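Local coordinates for protein contact-dependent inhibitor A (Escherichia coli NC101, PDB 5I4Q) that forms the toxin domain of a contact-dependent inhibition protein, probably blocking growth of neighbouring bacteria unless neutralised by its partner, contact-dependent inhibitor I, at residues M22-S27 with A39-A44; R45-S50 with L72-N77. One frame throughout, in Å; residues are numbered along the deposited sequence.

Interaction 1: residues M22-S27 with A39-A44; sequences MKFSKS and APFVQA
Phe41 projects from the first turn of helix 40-48 into the hollow between Met22 and Phe24, two side chains that leave strand 22-25 on the same side. The example illustrates how an aromatic knob on a helix can be gripped by alternate residues of a strand. With CG beside its own backbone N (chi1 -74°), the Phe41 ring turns back toward the strand. It presents a face to Phe24, whose CD1 stands 3.6 Å from Phe41 CE1, off the ring centre toward the rim. The planes meet at 82° and the centroids lie 5.0 Å apart, a T-shaped (edge-to-face) pair with Phe24 supplying the edge. Met22, a selenomethionine, borders the Phe41 ring at its edge. Its CB lies 3.7 Å from Phe41 CE1, and its selenium sits 5.5 Å from the Phe41 centroid, in a Met-aromatic contact. The backbone O of Met22 also meets this edge.

Phe24 is a bump in its own right. Pro40 lies over one of its faces, the proline CB 3.4 Å from Phe24 CZ. One turn further along the helix, the small methyl of Ala44 makes a shallow dip: the extended start of the Met22 chain brings the selenium 3.9 Å from Ala44 CB, and the bend at the last torsion swings CE back toward Phe41. Leu32 of helix 26-34 and Val83 of strand 82-88 also pack against Phe24, while Val19 and Ile10 meet Phe41. No hydrogen bond joins the two segments, so fit of shape does the work. The short strand and helix axes pass 9.5 Å apart at an oblique 131°. The result is a buried aromatic core, with a helix packed against one strand of an antiparallel sheet.

Interaction 2: residues R45-S50 with L72-N77; sequences REVLNS and LEMIYN
Leu48 and Met74 meet most closely where helix 40-48 lies against strand 72-77: Leu48 CD2 is 3.5 Å from the terminal CE of Met74, a selenomethionine. The two side chains cross at about a right angle. Met74 has CG opposite its backbone N (chi1 163°) and runs out extended before turning at its last torsion, which delivers the methyl to the helix. The same methyl touches the neighbouring residue as well, with Val47 CG1 at 3.9 Å from Met74 CE, so a single methyl touches both branched side chains.

On either side of Met74 the strand offers another partner. Toward the start of the segment, Val47 uses its second branch, CG2, which lies 3.7 Å from Leu72 CD1. Toward the end, Leu48 CD2 stands over one face of the Tyr76 ring, 4.0 Å from Tyr76 CE2. Leu72, Met74 and Tyr76, two residues apart, point to the same side of the strand, and Val47 and Leu48 span them.

A second shell sets these groups in place. Tyr67 of strand 65-69 packs on Val47, Leu48 and Met74, and meets the Tyr76 ring edge-to-face. Ile86 of strand 82-88 also touches Val47. At the helix end, Val47 O receives Ser50 OG at 2.7 Å and Ser50 N at 3.2 Å, both from the same face of its carbonyl plane, which ties down the turn just after Leu48. Glu73 points away from the helix.

With no hydrogen bond or charge pair between the segments, the interface rests on dispersion and exclusion of water. The charged groups work elsewhere: Glu46 pairs with a basic side chain of another protein, and Glu73 divides its oxygens between a salt bridge to Arg66 and a hydrogen bond with Tyr81 of contact-dependent inhibitor I.

Overall arrangement
Helix 40-48 supplies one side of both contacts: its first turn serves interaction 1 and its later residues interaction 2. The centres lie about 11 Å apart, and the two come in series along the chain. Interaction 1 sets the helix against strand 22-25 of the three-stranded sheet; interaction 2 sets it against inner strand 72-77 of the four-stranded sheet. The helix therefore packs across both antiparallel sheets, which also meet through backbone bonds of Lys23 with Gly81 and Val83. The clusters also touch, with Ala44 CB 4.0 Å from the selenium of Met74, making one continuous core. Another protein of the assembly binds along this same helix, so the core lies directly behind an interaction surface.

Interaction 1: residues M22-S27 with A39-A44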
loop_
_atom_site.group_PDB
_atom_site.type_symbol
_atom_site.label_atom_id
_atom_site.label_comp_id
_atom_site.label_asym_id
_atom_site.label_seq_id
_atom_site.Cartn_x
_atom_site.Cartn_y
_atom_site.Cartn_z
HETATM N N MSE A 22 11.981 -36.985 -1.581
HETATM C CA MSE A 22 12.292 -35.747 -0.875
HETATM C C MSE A 22 11.700 -35.771 0.511
HETATM O O MSE A 22 10.678 -36.426 0.767
HETATM C CB MSE A 22 11.702 -34.566 -1.605
HETATM C CG MSE A 22 12.354 -34.288 -2.957
HETATM SE SE MSE A 22 11.323 -32.903 -3.948
HETATM C CE MSE A 22 9.770 -33.949 -4.594
ATOM N N LYS A 23 12.298 -35.015 1.433
ATOM C CA LYS A 23 11.674 -34.866 2.721
ATOM C C LYS A 23 11.959 -33.534 3.359
ATOM O O LYS A 23 12.986 -32.915 3.108
ATOM C CB LYS A 23 12.022 -36.048 3.644
ATOM C CG LYS A 23 13.295 -35.921 4.443
ATOM C CD LYS A 23 13.526 -37.204 5.258
ATOM C CE LYS A 23 14.915 -37.226 5.909
ATOM N NZ LYS A 23 15.242 -38.531 6.561
ATOM N N PHE A 24 10.987 -33.106 4.168
ATOM C CA PHE A 24 11.017 -31.888 4.973
ATOM C C PHE A 24 10.693 -32.211 6.427
ATOM O O PHE A 24 9.757 -32.957 6.676
ATOM C CB PHE A 24 9.920 -30.914 4.522
ATOM C CG PHE A 24 10.247 -30.154 3.271
ATOM C CD1 PHE A 24 10.023 -30.712 2.012
ATOM C CD2 PHE A 24 10.734 -28.861 3.337
ATOM C CE1 PHE A 24 10.315 -30.004 0.856
ATOM C CE2 PHE A 24 11.019 -28.159 2.204
ATOM C CZ PHE A 24 10.816 -28.723 0.951
ATOM N N SER A 25 11.385 -31.607 7.383
ATOM C CA SER A 25 10.908 -31.717 8.794
ATOM C C SER A 25 9.474 -31.166 8.937
ATOM O O SER A 25 9.027 -30.299 8.169
ATOM C CB SER A 25 11.834 -31.026 9.784
ATOM O OG SER A 25 11.614 -29.644 9.812
ATOM N N LYS A 26 8.770 -31.695 9.918
ATOM C CA LYS A 26 7.425 -31.288 10.216
ATOM C C LYS A 26 7.320 -29.782 10.322
ATOM O O LYS A 26 6.446 -29.175 9.726
ATOM C CB LYS A 26 6.949 -31.921 11.544
ATOM C CG LYS A 26 5.461 -31.730 11.861
ATOM C CD LYS A 26 5.129 -31.987 13.336
ATOM C CE LYS A 26 3.672 -31.663 13.670
ATOM N NZ LYS A 26 3.440 -30.205 13.876
ATOM N N SER A 27 8.163 -29.172 11.129
ATOM C CA SER A 27 7.932 -27.770 11.432
ATOM C C SER A 27 8.357 -26.933 10.235
ATOM O O SER A 27 7.684 -25.968 9.917
ATOM C CB SER A 27 8.655 -27.329 12.711
ATOM O OG SER A 27 10.050 -27.483 12.525
ATOM N N ALA A 39 3.759 -25.014 -1.362
ATOM C CA ALA A 39 4.157 -26.108 -2.226
ATOM C C ALA A 39 5.669 -26.288 -2.230
ATOM O O ALA A 39 6.285 -26.194 -3.272
ATOM C CB ALA A 39 3.647 -25.862 -3.622
ATOM N N PRO A 40 6.255 -26.567 -1.052
ATOM C CA PRO A 40 7.682 -26.778 -0.926
ATOM C C PRO A 40 8.254 -27.959 -1.693
ATOM O O PRO A 40 9.384 -27.913 -2.063
ATOM C CB PRO A 40 7.878 -27.055 0.556
ATOM C CG PRO A 40 6.663 -26.623 1.222
ATOM C CD PRO A 40 5.567 -26.724 0.246
ATOM N N PHE A 41 7.491 -29.023 -1.895
ATOM C CA PHE A 41 7.964 -30.138 -2.713
ATOM C C PHE A 41 8.029 -29.746 -4.154
ATOM O O PHE A 41 8.984 -30.124 -4.868
ATOM C CB PHE A 41 7.094 -31.380 -2.543
ATOM C CG PHE A 41 7.304 -32.077 -1.224
ATOM C CD1 PHE A 41 8.446 -32.832 -0.998
ATOM C CD2 PHE A 41 6.371 -32.008 -0.242
ATOM C CE1 PHE A 41 8.643 -33.487 0.195
ATOM C CE2 PHE A 41 6.545 -32.685 0.943
ATOM C CZ PHE A 41 7.684 -33.414 1.167
ATOM N N VAL A 42 7.020 -29.017 -4.603
ATOM C CA VAL A 42 7.062 -28.476 -5.963
ATOM C C VAL A 42 8.268 -27.529 -6.147
ATOM O O VAL A 42 9.015 -27.665 -7.102
ATOM C CB VAL A 42 5.766 -27.762 -6.298
ATOM C CG1 VAL A 42 5.923 -27.018 -7.614
ATOM C CG2 VAL A 42 4.629 -28.755 -6.356
ATOM N N GLN A 43 8.491 -26.610 -5.206
ATOM C CA GLN A 43 9.684 -25.727 -5.274
ATOM C C GLN A 43 10.986 -26.547 -5.368
ATOM O O GLN A 43 11.875 -26.264 -6.192
ATOM C CB GLN A 43 9.783 -24.809 -4.060
ATOM C CG GLN A 43 8.630 -23.818 -3.845
ATOM C CD GLN A 43 8.814 -23.033 -2.535
ATOM O OE1 GLN A 43 9.906 -22.498 -2.264
ATOM N NE2 GLN A 43 7.762 -22.966 -1.712
ATOM N N ALA A 44 11.133 -27.542 -4.502
ATOM C CA ALA A 44 12.413 -28.295 -4.419
ATOM C C ALA A 44 12.634 -29.111 -5.695
ATOM O O ALA A 44 13.747 -29.229 -6.204
ATOM C CB ALA A 44 12.402 -29.221 -3.205
#

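Interaction 2: residues R45-S50 with L72-N77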
loop_
_atom_site.group_PDB
_atom_site.type_symbol
_atom_site.label_atom_id
_atom_site.label_comp_id
_atom_site.label_asym_id
_atom_site.label_seq_id
_atom_site.Cartn_x
_atom_site.Cartn_y
_atom_site.Cartn_z
ATOM N N ARG A 45 11.570 -29.685 -6.205
ATOM C CA ARG A 45 11.655 -30.383 -7.472
ATOM C C ARG A 45 12.071 -29.458 -8.605
ATOM O O ARG A 45 12.920 -29.818 -9.443
ATOM C CB ARG A 45 10.331 -31.059 -7.804
ATOM C CG ARG A 45 10.334 -31.843 -9.123
ATOM C CD ARG A 45 9.086 -32.717 -9.238
ATOM N NE ARG A 45 7.909 -31.895 -9.398
ATOM C CZ ARG A 45 6.657 -32.341 -9.376
ATOM N NH1 ARG A 45 6.406 -33.644 -9.216
ATOM N NH2 ARG A 45 5.647 -31.474 -9.518
ATOM N N GLU A 46 11.515 -28.262 -8.632
ATOM C CA GLU A 46 11.963 -27.290 -9.636
ATOM C C GLU A 46 13.462 -27.092 -9.532
ATOM O O GLU A 46 14.165 -27.049 -10.539
ATOM C CB GLU A 46 11.252 -25.930 -9.513
ATOM C CG GLU A 46 9.789 -25.944 -9.960
ATOM C CD GLU A 46 9.599 -26.513 -11.375
ATOM O OE1 GLU A 46 10.045 -25.883 -12.327
ATOM O OE2 GLU A 46 9.040 -27.599 -11.546
ATOM N N VAL A 47 13.970 -26.985 -8.312
ATOM C CA VAL A 47 15.415 -26.757 -8.196
ATOM C C VAL A 47 16.182 -27.960 -8.766
ATOM O O VAL A 47 17.138 -27.796 -9.496
ATOM C CB VAL A 47 15.841 -26.476 -6.745
ATOM C CG1 VAL A 47 17.345 -26.303 -6.667
ATOM C CG2 VAL A 47 15.159 -25.206 -6.233
ATOM N N LEU A 48 15.762 -29.162 -8.377
ATOM C CA LEU A 48 16.472 -30.367 -8.717
ATOM C C LEU A 48 16.464 -30.559 -10.245
ATOM O O LEU A 48 17.410 -31.074 -10.771
ATOM C CB LEU A 48 15.858 -31.587 -8.009
ATOM C CG LEU A 48 16.148 -31.689 -6.516
ATOM C CD1 LEU A 48 15.394 -32.863 -5.907
ATOM C CD2 LEU A 48 17.641 -31.873 -6.229
ATOM N N ASN A 49 15.412 -30.089 -10.920
ATOM C CA ASN A 49 15.208 -30.201 -12.371
ATOM C C ASN A 49 15.659 -28.996 -13.188
ATOM O O ASN A 49 15.324 -28.867 -14.375
ATOM C CB ASN A 49 13.712 -30.464 -12.648
ATOM C CG ASN A 49 13.310 -31.888 -12.310
ATOM O OD1 ASN A 49 14.144 -32.756 -12.239
ATOM N ND2 ASN A 49 12.055 -32.121 -12.117
ATOM N N SER A 50 16.410 -28.105 -12.568
ATOM C CA SER A 50 16.811 -26.833 -13.227
ATOM C C SER A 50 18.263 -26.824 -13.636
ATOM O O SER A 50 18.814 -25.759 -13.820
ATOM C CB SER A 50 16.639 -25.646 -12.264
ATOM O OG SER A 50 17.603 -25.732 -11.227
ATOM N N LEU A 72 15.824 -20.119 -6.979
ATOM C CA LEU A 72 15.871 -20.486 -5.582
ATOM C C LEU A 72 17.224 -21.090 -5.225
ATOM O O LEU A 72 17.971 -21.504 -6.098
ATOM C CB LEU A 72 14.775 -21.515 -5.260
ATOM C CG LEU A 72 13.337 -21.215 -5.620
ATOM C CD1 LEU A 72 12.610 -22.491 -5.914
ATOM C CD2 LEU A 72 12.635 -20.495 -4.476
ATOM N N GLU A 73 17.493 -21.113 -3.920
ATOM C CA GLU A 73 18.669 -21.669 -3.287
ATOM C C GLU A 73 18.126 -22.611 -2.277
ATOM O O GLU A 73 17.197 -22.287 -1.495
ATOM C CB GLU A 73 19.510 -20.660 -2.503
ATOM C CG GLU A 73 19.992 -19.462 -3.307
ATOM C CD GLU A 73 20.541 -18.296 -2.451
ATOM O OE1 GLU A 73 20.621 -18.444 -1.213
ATOM O OE2 GLU A 73 20.883 -17.216 -3.041
HETATM N N MSE A 74 18.770 -23.758 -2.226
HETATM C CA MSE A 74 18.331 -24.823 -1.376
HETATM C C MSE A 74 19.528 -25.507 -0.746
HETATM O O MSE A 74 20.588 -25.687 -1.375
HETATM C CB MSE A 74 17.600 -25.773 -2.295
HETATM C CG MSE A 74 17.427 -27.114 -1.673
HETATM SE SE MSE A 74 16.244 -28.170 -2.819
HETATM C CE MSE A 74 17.528 -29.156 -3.957
ATOM N N ILE A 75 19.330 -25.934 0.487
ATOM C CA ILE A 75 20.288 -26.705 1.226
ATOM C C ILE A 75 19.624 -28.084 1.362
ATOM O O ILE A 75 18.551 -28.231 1.984
ATOM C CB ILE A 75 20.539 -26.064 2.598
ATOM C CG1 ILE A 75 21.016 -24.598 2.454
ATOM C CG2 ILE A 75 21.495 -26.895 3.462
ATOM C CD1 ILE A 75 22.327 -24.393 1.719
ATOM N N TYR A 76 20.289 -29.087 0.798
ATOM C CA TYR A 76 19.701 -30.413 0.481
ATOM C C TYR A 76 20.732 -31.527 0.643
ATOM O O TYR A 76 21.920 -31.363 0.291
ATOM C CB TYR A 76 19.238 -30.427 -0.961
ATOM C CG TYR A 76 18.717 -31.731 -1.502
ATOM C CD1 TYR A 76 17.483 -32.195 -1.137
ATOM C CD2 TYR A 76 19.452 -32.460 -2.417
ATOM C CE1 TYR A 76 16.977 -33.353 -1.661
ATOM C CE2 TYR A 76 18.969 -33.636 -2.950
ATOM C CZ TYR A 76 17.731 -34.081 -2.569
ATOM O OH TYR A 76 17.225 -35.230 -3.101
ATOM N N ASN A 77 20.265 -32.614 1.250
ATOM C CA ASN A 77 21.074 -33.790 1.534
ATOM C C ASN A 77 20.740 -34.860 0.497
ATOM O O ASN A 77 19.734 -35.568 0.636
ATOM C CB ASN A 77 20.782 -34.307 2.914
ATOM C CG ASN A 77 21.754 -35.376 3.338
ATOM O OD1 ASN A 77 22.100 -36.249 2.569
ATOM N ND2 ASN A 77 22.211 -35.293 4.557
#